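Local coordinates for putative HMP/thiamine permease protein YkoE (Bacillus subtilis, PDB 5EDL), which binds thiamine as the S component of an energy-coupling factor transporter that probably carries thiamine or hydroxymethylpyrimidine across the cell membrane, at residues P42-G45 / I46-V50; S1-V4 / K5-V8; T104-K107 / A108-L111; S133-A136 / A137-P140. One frame throughout, in Å; residues are numbered along the deposited sequence.

Interaction 1: P42-G45 / I46-V50; sequences PIYG and IWFIV. With VIB (3-(4-amino-2-methyl-pyrimidin-5-ylmethyl)-5-(2-hydroxy-ethyl)-4-methyl-thiazol-3-ium), chain B.
Tyr44 and Trp47, about one turn apart ahead of helix 49-58, form a T-shaped (edge-to-face) pair that joins Phe48 in an aromatic cluster beside the bound thiamine. The tight part of the contact is here: the six-membered ring of Trp47 turns its edge to one face of Tyr44, the planes 78° apart, with Trp47 CE3 3.6 Å from Tyr44 CD1. Phe48 approaches the same ring obliquely, its CZ 3.5 Å from Tyr44 CD1, and Arg150 makes a cation-pi contact with Tyr44. With CG beside its own backbone N (chi1 -42°), Phe48 lays a ring face over Tyr44 O. Successive backbone bonds run from residue i+3 to residue i, Ile46 N to Ile43 O, Trp47 N to Tyr44 O and Phe48 N to Gly45 O.

The indole of Trp47 is a flat wall of the pocket. Ile46 CG2 lies toward the rim of one face, whereas thiamine C7A, the bridging methylene, sits over the centre of the other, 3.3 Å above the Trp47 plane. A bond from Trp47 NE1 to Tyr21 O fixes the ring's rotation. A leucine in place of Trp47 would probably leave Tyr21 O without its mate and the bridging methylene without a flat support.

Packing is looser at Ile43, partly exposed, whose CD1 comes no nearer to Trp47 CH2 than 4.1 Å. At the ligand, Tyr44 OH donates to thiamine O1 at 2.8 Å and accepts a weak bond from the amino N4A at 3.1 Å.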
# COMPACT_ATOMS: atom_id res chain seq x y z
N PRO A 42 -0.61 14.37 -4.38
CA PRO A 42 -1.41 13.57 -5.31
C PRO A 42 -0.86 12.16 -5.58
O PRO A 42 -1.65 11.25 -5.86
CB PRO A 42 -1.39 14.41 -6.59
CG PRO A 42 -1.32 15.81 -6.09
CD PRO A 42 -0.33 15.71 -4.93
N ILE A 43 0.45 11.98 -5.50
CA ILE A 43 1.04 10.67 -5.79
C ILE A 43 1.32 9.88 -4.52
O ILE A 43 1.83 8.76 -4.59
CB ILE A 43 2.37 10.78 -6.59
CG1 ILE A 43 3.48 11.41 -5.73
CG2 ILE A 43 2.15 11.50 -7.93
CD1 ILE A 43 4.84 11.49 -6.39
N TYR A 44 0.97 10.44 -3.36
CA TYR A 44 1.42 9.87 -2.08
C TYR A 44 0.99 8.41 -1.89
O TYR A 44 1.76 7.60 -1.39
CB TYR A 44 0.93 10.71 -0.89
CG TYR A 44 1.95 10.74 0.23
CD1 TYR A 44 2.18 9.62 1.02
CD2 TYR A 44 2.73 11.89 0.46
CE1 TYR A 44 3.14 9.64 2.03
CE2 TYR A 44 3.69 11.91 1.47
CZ TYR A 44 3.89 10.79 2.25
OH TYR A 44 4.84 10.80 3.24
N GLY A 45 -0.23 8.08 -2.30
CA GLY A 45 -0.77 6.75 -2.08
C GLY A 45 0.03 5.63 -2.72
O GLY A 45 -0.11 4.47 -2.32
N ILE A 46 0.85 5.95 -3.72
CA ILE A 46 1.70 4.93 -4.33
C ILE A 46 2.62 4.30 -3.29
O ILE A 46 2.92 3.11 -3.38
CB ILE A 46 2.56 5.48 -5.49
CG1 ILE A 46 2.99 4.35 -6.43
CG2 ILE A 46 3.80 6.18 -4.96
CD1 ILE A 46 1.82 3.69 -7.18
N TRP A 47 3.06 5.09 -2.31
CA TRP A 47 3.97 4.56 -1.29
C TRP A 47 3.29 3.61 -0.30
O TRP A 47 3.97 3.05 0.57
CB TRP A 47 4.67 5.70 -0.52
CG TRP A 47 5.67 6.43 -1.38
CD1 TRP A 47 6.77 5.91 -2.00
CD2 TRP A 47 5.66 7.83 -1.69
NE1 TRP A 47 7.44 6.90 -2.69
CE2 TRP A 47 6.77 8.09 -2.52
CE3 TRP A 47 4.80 8.89 -1.35
CZ2 TRP A 47 7.05 9.36 -3.01
CZ3 TRP A 47 5.08 10.15 -1.84
CH2 TRP A 47 6.20 10.38 -2.67
N PHE A 48 1.97 3.45 -0.42
CA PHE A 48 1.23 2.49 0.42
C PHE A 48 0.78 1.22 -0.32
O PHE A 48 0.23 0.30 0.29
CB PHE A 48 -0.05 3.09 1.02
CG PHE A 48 0.09 4.50 1.53
CD1 PHE A 48 1.27 4.95 2.11
CD2 PHE A 48 -0.99 5.36 1.44
CE1 PHE A 48 1.36 6.26 2.58
CE2 PHE A 48 -0.91 6.66 1.91
CZ PHE A 48 0.27 7.12 2.48
N ILE A 49 0.97 1.19 -1.64
CA ILE A 49 0.31 0.17 -2.45
C ILE A 49 0.71 -1.26 -2.05
O ILE A 49 -0.11 -2.16 -2.11
CB ILE A 49 0.59 0.38 -3.97
CG1 ILE A 49 -0.37 -0.48 -4.80
CG2 ILE A 49 2.05 0.09 -4.30
CD1 ILE A 49 -0.41 -0.12 -6.26
N VAL A 50 1.95 -1.45 -1.60
CA VAL A 50 2.43 -2.76 -1.19
C VAL A 50 1.55 -3.35 -0.08
O VAL A 50 1.24 -4.53 -0.09
CB VAL A 50 3.91 -2.69 -0.72
CG1 VAL A 50 4.29 -3.92 0.09
CG2 VAL A 50 4.82 -2.53 -1.91
CM2 VIB B . 8.11 3.67 1.86
N4A VIB B . 5.98 8.05 2.29
CM4 VIB B . 7.17 12.25 0.22
O1 VIB B . 5.72 13.38 3.62
C7 VIB B . 6.97 13.78 4.13
C6 VIB B . 7.97 13.75 3.01
C2 VIB B . 8.96 9.93 2.79
S1 VIB B . 8.93 11.26 3.61
C5 VIB B . 8.25 12.30 2.68
C4 VIB B . 7.87 11.65 1.45
N3 VIB B . 8.33 10.15 1.52
C7A VIB B . 8.12 9.24 0.40
C4A VIB B . 7.03 7.22 1.74
N3A VIB B . 7.09 5.92 2.03
C2A VIB B . 8.09 5.16 1.50
N1A VIB B . 9.02 5.73 0.66
C6A VIB B . 8.97 7.05 0.36
C5A VIB B . 7.95 7.79 0.91

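Interaction 2: S1-V4 / K5-V8; sequences SWKV and KEIV
Glu6 reaches back to the backbone of Lys3, where its OE1 accepts the N-H of Lys3 N at 2.8 Å. Lys3 is the N-cap of helix 4-35 and Glu6 is the third residue beyond it, so the bond has the geometry of one side of a capping box, which the lysine at the N-cap cannot complete. The donor meets OE1 on the anti side, 32° out of the carboxylate plane. A first torsion of -69° turns the extended Glu6 chain toward it. The same oxygen forms a salt bridge with Lys60, which also bonds to Ser1 O, so one ammonium ties the chain start to the cap.

The first helical bonds follow: Ile7 N to Lys3 O at 3.1 Å and Val8 N to Val4 O at 2.9 Å, both nearly straight, with a weak one from Glu6 N to Lys3 O.

Further out, Trp2 puts CE3 3.7 Å from Ile7 CG1, and Glu6 O lies at the indole edge. Val4 CG1 meets Val8 CG2 at 4.1 Å. Lys3 and Lys5 run side by side, their NZ atoms 4.3 Å apart, a proximity of like charges that Glu6 may partly offset.

Trp2 NE1 bonds to Pro61 O, joining the start of helix 4-35 to the loop between helices 49-58 and 63-77, while Lys5 and Glu6 touch Met178 just before helix 179-192.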
# COMPACT_ATOMS: atom_id res chain seq x y z
N SER A 1 -2.85 -19.17 9.33
CA SER A 1 -1.46 -19.56 9.53
C SER A 1 -0.65 -19.40 8.24
O SER A 1 -0.96 -20.04 7.23
CB SER A 1 -1.38 -21.00 10.03
OG SER A 1 -0.03 -21.40 10.20
N TRP A 2 0.37 -18.54 8.27
CA TRP A 2 1.20 -18.28 7.10
C TRP A 2 1.94 -19.52 6.58
O TRP A 2 2.42 -20.34 7.35
CB TRP A 2 2.24 -17.20 7.42
CG TRP A 2 1.69 -15.82 7.47
CD1 TRP A 2 0.91 -15.27 8.44
CD2 TRP A 2 1.91 -14.78 6.50
NE1 TRP A 2 0.61 -13.96 8.13
CE2 TRP A 2 1.22 -13.64 6.95
CE3 TRP A 2 2.62 -14.71 5.29
CZ2 TRP A 2 1.22 -12.43 6.24
CZ3 TRP A 2 2.63 -13.51 4.59
CH2 TRP A 2 1.92 -12.38 5.06
N LYS A 3 2.06 -19.60 5.26
CA LYS A 3 2.86 -20.63 4.61
C LYS A 3 4.16 -20.02 4.13
O LYS A 3 4.23 -18.82 3.89
CB LYS A 3 2.11 -21.25 3.43
CG LYS A 3 0.72 -21.77 3.76
CD LYS A 3 0.04 -22.34 2.53
CE LYS A 3 -1.27 -23.03 2.89
NZ LYS A 3 -2.19 -23.10 1.73
N VAL A 4 5.18 -20.86 3.99
CA VAL A 4 6.50 -20.43 3.53
C VAL A 4 6.37 -19.67 2.23
O VAL A 4 6.87 -18.56 2.10
CB VAL A 4 7.45 -21.63 3.34
CG1 VAL A 4 8.72 -21.19 2.62
CG2 VAL A 4 7.76 -22.28 4.67
N LYS A 5 5.64 -20.27 1.28
CA LYS A 5 5.45 -19.65 -0.02
C LYS A 5 4.81 -18.26 0.07
O LYS A 5 5.11 -17.39 -0.73
CB LYS A 5 4.60 -20.55 -0.92
CG LYS A 5 3.20 -20.83 -0.42
CD LYS A 5 2.49 -21.84 -1.33
CE LYS A 5 1.05 -22.09 -0.90
NZ LYS A 5 0.40 -23.19 -1.70
N GLU A 6 3.94 -18.05 1.05
CA GLU A 6 3.29 -16.74 1.20
C GLU A 6 4.29 -15.71 1.73
O GLU A 6 4.33 -14.57 1.26
CB GLU A 6 2.08 -16.83 2.12
CG GLU A 6 0.91 -17.63 1.52
CD GLU A 6 -0.12 -18.04 2.55
OE1 GLU A 6 0.25 -18.18 3.73
OE2 GLU A 6 -1.30 -18.21 2.19
N ILE A 7 5.10 -16.12 2.70
CA ILE A 7 6.15 -15.26 3.22
C ILE A 7 7.07 -14.89 2.06
O ILE A 7 7.39 -13.72 1.86
CB ILE A 7 6.92 -15.94 4.39
CG1 ILE A 7 5.99 -16.11 5.60
CG2 ILE A 7 8.13 -15.11 4.80
CD1 ILE A 7 6.56 -17.00 6.71
N VAL A 8 7.45 -15.88 1.26
CA VAL A 8 8.31 -15.66 0.11
C VAL A 8 7.70 -14.75 -0.96
O VAL A 8 8.38 -13.84 -1.44
CB VAL A 8 8.70 -16.99 -0.56
CG1 VAL A 8 9.50 -16.72 -1.83
CG2 VAL A 8 9.49 -17.87 0.40

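Interaction 3: T104-K107 / A108-L111; sequences TRWK and AYSL. With MPG ([(Z)-octadec-9-enyl] (2R)-2,3-bis(oxidanyl)propanoate), chain C.
Tyr109 folds back on Trp106 where the chain leaves helix 85-103 through a Schellman motif, with Arg105 at positive phi as the C-prime residue and Trp106 N bonded to Phe101 O. A type I' turn from Thr104 to Lys107 overlaps this helix end.

The Trp106 side chain can be followed outward. Its CB lies 3.6 Å from Tyr109 OH. Beyond CG the indole extends to the lipid chain. Partway along, NE1 is held by Glu98 on the preceding helix. The far side of the six-membered ring meets the bound lipid MPG: CZ2 comes within 3.8 Å of its C10, CH2 meets its C16 at the same distance, and CZ3 touches C16 and C18. One ring thus carries both the NE1 bond to Glu98 and the lipid contacts.

At the edge of the indole, near its plane, Tyr109 OH donates to Trp106 O at 2.8 Å. The hydroxyl comes in steeply, at a C=O...donor angle of 100° and well above the carbonyl plane, and Tyr109 CE2 lies close to the same oxygen. This bond closes the loop between helix 85-103 and helix 111-132 back on the turn.

On another side Thr104 CB packs on Ala108 CB at 3.9 Å, and Thr104 OG1 also bonds to Val100 O. One water bridges the pair, 2.6 Å from Thr104 OG1 and accepting from Ala108 N at 2.9 Å.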
# COMPACT_ATOMS: atom_id res chain seq x y z
N THR A 104 -11.31 -5.11 10.79
CA THR A 104 -12.26 -5.95 10.07
C THR A 104 -11.86 -7.43 10.15
O THR A 104 -12.28 -8.25 9.33
CB THR A 104 -12.39 -5.51 8.59
OG1 THR A 104 -11.09 -5.49 7.99
CG2 THR A 104 -13.01 -4.11 8.49
N ARG A 105 -10.97 -7.74 11.10
CA ARG A 105 -10.61 -9.11 11.48
C ARG A 105 -9.97 -9.91 10.36
O ARG A 105 -10.07 -11.15 10.34
CB ARG A 105 -11.86 -9.85 12.00
CG ARG A 105 -12.38 -9.30 13.33
CD ARG A 105 -13.79 -9.83 13.64
NE ARG A 105 -13.82 -11.29 13.74
CZ ARG A 105 -14.90 -12.04 13.55
NH1 ARG A 105 -16.07 -11.48 13.23
NH2 ARG A 105 -14.82 -13.36 13.67
N TRP A 106 -9.32 -9.21 9.44
CA TRP A 106 -8.64 -9.82 8.31
C TRP A 106 -9.57 -10.71 7.50
O TRP A 106 -9.12 -11.64 6.82
CB TRP A 106 -7.41 -10.61 8.78
CG TRP A 106 -6.44 -9.76 9.56
CD1 TRP A 106 -5.50 -8.89 9.04
CD2 TRP A 106 -6.32 -9.67 10.98
NE1 TRP A 106 -4.82 -8.28 10.05
CE2 TRP A 106 -5.30 -8.73 11.26
CE3 TRP A 106 -6.97 -10.29 12.05
CZ2 TRP A 106 -4.91 -8.41 12.55
CZ3 TRP A 106 -6.58 -9.97 13.35
CH2 TRP A 106 -5.56 -9.04 13.58
N LYS A 107 -10.87 -10.41 7.54
CA LYS A 107 -11.88 -11.17 6.80
C LYS A 107 -12.57 -10.36 5.70
O LYS A 107 -13.45 -10.88 5.03
CB LYS A 107 -12.97 -11.68 7.76
CG LYS A 107 -12.52 -12.74 8.74
CD LYS A 107 -13.60 -12.98 9.79
CE LYS A 107 -14.96 -13.23 9.15
NZ LYS A 107 -16.01 -13.56 10.16
N ALA A 108 -12.20 -9.09 5.54
CA ALA A 108 -12.88 -8.21 4.59
C ALA A 108 -11.92 -7.60 3.57
O ALA A 108 -10.99 -6.87 3.94
CB ALA A 108 -13.63 -7.12 5.32
N TYR A 109 -12.16 -7.86 2.29
CA TYR A 109 -11.25 -7.37 1.27
C TYR A 109 -11.98 -6.71 0.10
O TYR A 109 -11.43 -6.58 -0.99
CB TYR A 109 -10.34 -8.52 0.80
CG TYR A 109 -9.51 -9.01 1.96
CD1 TYR A 109 -8.33 -8.37 2.31
CD2 TYR A 109 -9.94 -10.07 2.76
CE1 TYR A 109 -7.59 -8.78 3.39
CE2 TYR A 109 -9.21 -10.48 3.85
CZ TYR A 109 -8.02 -9.84 4.15
OH TYR A 109 -7.27 -10.25 5.23
N SER A 110 -13.20 -6.25 0.36
CA SER A 110 -13.94 -5.45 -0.60
C SER A 110 -13.20 -4.12 -0.85
O SER A 110 -12.38 -3.69 -0.03
CB SER A 110 -15.37 -5.19 -0.12
OG SER A 110 -15.38 -4.26 0.95
N LEU A 111 -13.49 -3.48 -1.98
CA LEU A 111 -12.79 -2.26 -2.38
C LEU A 111 -12.84 -1.15 -1.33
O LEU A 111 -11.83 -0.51 -1.07
CB LEU A 111 -13.36 -1.74 -3.70
CG LEU A 111 -12.69 -0.47 -4.23
CD1 LEU A 111 -11.20 -0.70 -4.45
CD2 LEU A 111 -13.36 0.00 -5.53
C2 MPG C . -2.95 0.94 15.35
C3 MPG C . -3.59 -0.42 15.31
C4 MPG C . -2.79 -1.34 14.42
C5 MPG C . -1.52 -1.75 15.14
C6 MPG C . -1.41 -3.26 15.14
C7 MPG C . -1.03 -3.71 13.75
C8 MPG C . -0.45 -5.11 13.82
C9 MPG C . -1.58 -6.11 13.81
C10 MPG C . -1.37 -7.44 13.68
C11 MPG C . 0.02 -8.03 13.53
C12 MPG C . 0.18 -9.12 14.56
C13 MPG C . -0.75 -10.28 14.26
C14 MPG C . -1.90 -10.35 15.23
C15 MPG C . -2.29 -11.79 15.49
C16 MPG C . -3.79 -11.94 15.39
C17 MPG C . -4.16 -13.40 15.46
C18 MPG C . -5.47 -13.61 14.73
O1 MPG C . -4.39 2.84 15.52
C1 MPG C . -3.74 1.84 16.28
O HOH W 1 -10.04 -7.41 6.51

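Interaction 4: S133-A136 / A137-P140; sequences SGYA and AYSP. With VIB (3-(4-amino-2-methyl-pyrimidin-5-ylmethyl)-5-(2-hydroxy-ethyl)-4-methyl-thiazol-3-ium), chain B.
Tyr135 and Tyr138 carry the aromatic part of this turn. The edge of Tyr138 points at the face of Tyr135 in an offset edge-to-face pair, centroids 5.4 Å apart and planes at 60°, and Tyr138 CE2 touches Tyr135 CD1 at 3.6 Å. In Tyr138, CG stands opposite the carbonyl carbon (chi1 -58°), which folds the ring back across the turn until Gly134 O lies over one face, toward the rim.

Backbone hydrogen bonds run from residue i+3 to residue i. Ala137 N bonds to Gly134 O at 3.2 Å and Tyr138 N to Tyr135 O at 3.1 Å.

Water adds two bridges. One donates to Ser133 O and is 2.7 Å from Tyr138 OH; the other donates to both Ala136 O and Tyr138 O. With an alanine in place of Tyr138, the first water is likely to lose one partner and the Tyr135 ring the edge packed on its face.

Neither Ser133 nor Tyr135 is close enough to bond the thiamine directly. Ser133 OG lies 3.7 Å from thiamine C7 and bonds to Asp129, whose other carboxylate oxygen binds the ligand. Tyr135 OH, 4.0 Å from thiamine O1, is held by Tyr40 and Glu41.

After the turn, Ser139 OG caps Tyr142 N. The whole is a short 3-10 turn linking helices 111-132 and 140-170, and through Ser133 and Tyr135 it lines the hydroxyethyl end of the thiamine pocket.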
# COMPACT_ATOMS: atom_id res chain seq x y z
N SER A 133 8.59 15.98 9.66
CA SER A 133 8.82 16.50 8.32
C SER A 133 8.51 17.99 8.16
O SER A 133 8.37 18.48 7.04
CB SER A 133 7.99 15.71 7.30
OG SER A 133 8.04 14.32 7.60
N GLY A 134 8.40 18.70 9.28
CA GLY A 134 8.18 20.13 9.27
C GLY A 134 6.76 20.56 8.96
O GLY A 134 6.51 21.75 8.74
N TYR A 135 5.81 19.62 8.97
CA TYR A 135 4.42 19.95 8.68
C TYR A 135 3.80 20.82 9.76
O TYR A 135 2.84 21.53 9.51
CB TYR A 135 3.58 18.67 8.51
CG TYR A 135 3.59 18.14 7.10
CD1 TYR A 135 4.74 18.21 6.32
CD2 TYR A 135 2.44 17.59 6.54
CE1 TYR A 135 4.76 17.73 5.02
CE2 TYR A 135 2.45 17.10 5.24
CZ TYR A 135 3.60 17.17 4.48
OH TYR A 135 3.60 16.69 3.19
N ALA A 136 4.35 20.77 10.96
CA ALA A 136 3.80 21.52 12.07
C ALA A 136 3.96 23.04 11.87
O ALA A 136 3.32 23.83 12.56
CB ALA A 136 4.44 21.08 13.38
N ALA A 137 4.80 23.42 10.92
CA ALA A 137 5.02 24.83 10.59
C ALA A 137 3.94 25.43 9.69
O ALA A 137 3.89 26.65 9.50
CB ALA A 137 6.40 25.00 9.93
N TYR A 138 3.07 24.57 9.13
CA TYR A 138 2.12 24.99 8.10
C TYR A 138 0.77 25.43 8.69
O TYR A 138 0.43 25.09 9.83
CB TYR A 138 1.91 23.87 7.08
CG TYR A 138 3.19 23.44 6.40
CD1 TYR A 138 4.15 24.38 6.03
CD2 TYR A 138 3.45 22.09 6.15
CE1 TYR A 138 5.33 23.99 5.41
CE2 TYR A 138 4.63 21.70 5.53
CZ TYR A 138 5.57 22.65 5.17
OH TYR A 138 6.75 22.28 4.55
N SER A 139 0.01 26.17 7.89
CA SER A 139 -1.30 26.67 8.32
C SER A 139 -2.37 25.57 8.31
O SER A 139 -2.22 24.55 7.62
CB SER A 139 -1.75 27.81 7.40
OG SER A 139 -2.17 27.29 6.15
N PRO A 140 -3.46 25.78 9.06
CA PRO A 140 -4.57 24.82 9.04
C PRO A 140 -5.12 24.59 7.63
O PRO A 140 -5.39 23.45 7.27
CB PRO A 140 -5.62 25.48 9.95
CG PRO A 140 -4.80 26.31 10.90
CD PRO A 140 -3.67 26.85 10.05
CM2 VIB B . 8.11 3.67 1.86
N4A VIB B . 5.98 8.05 2.29
CM4 VIB B . 7.17 12.25 0.22
O1 VIB B . 5.72 13.38 3.62
C7 VIB B . 6.97 13.78 4.13
C6 VIB B . 7.97 13.75 3.01
C2 VIB B . 8.96 9.93 2.79
S1 VIB B . 8.93 11.26 3.61
C5 VIB B . 8.25 12.30 2.68
C4 VIB B . 7.87 11.65 1.45
N3 VIB B . 8.33 10.15 1.52
C7A VIB B . 8.12 9.24 0.40
C4A VIB B . 7.03 7.22 1.74
N3A VIB B . 7.09 5.92 2.03
C2A VIB B . 8.09 5.16 1.50
N1A VIB B . 9.02 5.73 0.66
C6A VIB B . 8.97 7.05 0.36
C5A VIB B . 7.95 7.79 0.91
O HOH W 2 7.54 19.67 4.78
O HOH W 3 1.82 26.28 11.86

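Along the chain the order is interaction 2, 1, 3, 4, each closing before the next opens. Interaction 2 starts helix 4-35, interaction 1 leads into helix 49-58, interaction 3 joins helix 85-103 to helix 111-132, and interaction 4 joins helix 111-132 to helix 140-170. Interaction 1 is buried, its centre about 6 Å from that of the chain; the others are at the surface. Interactions 1 and 4, with centres about 21 Å apart, do not touch each other but share the thiamine. Interactions 2 and 4 lie on opposite sides of the chain's centre, their centres about 41 Å apart. The substrate is thus bonded by the buried turn and bordered at its hydroxyethyl end by the peripheral one.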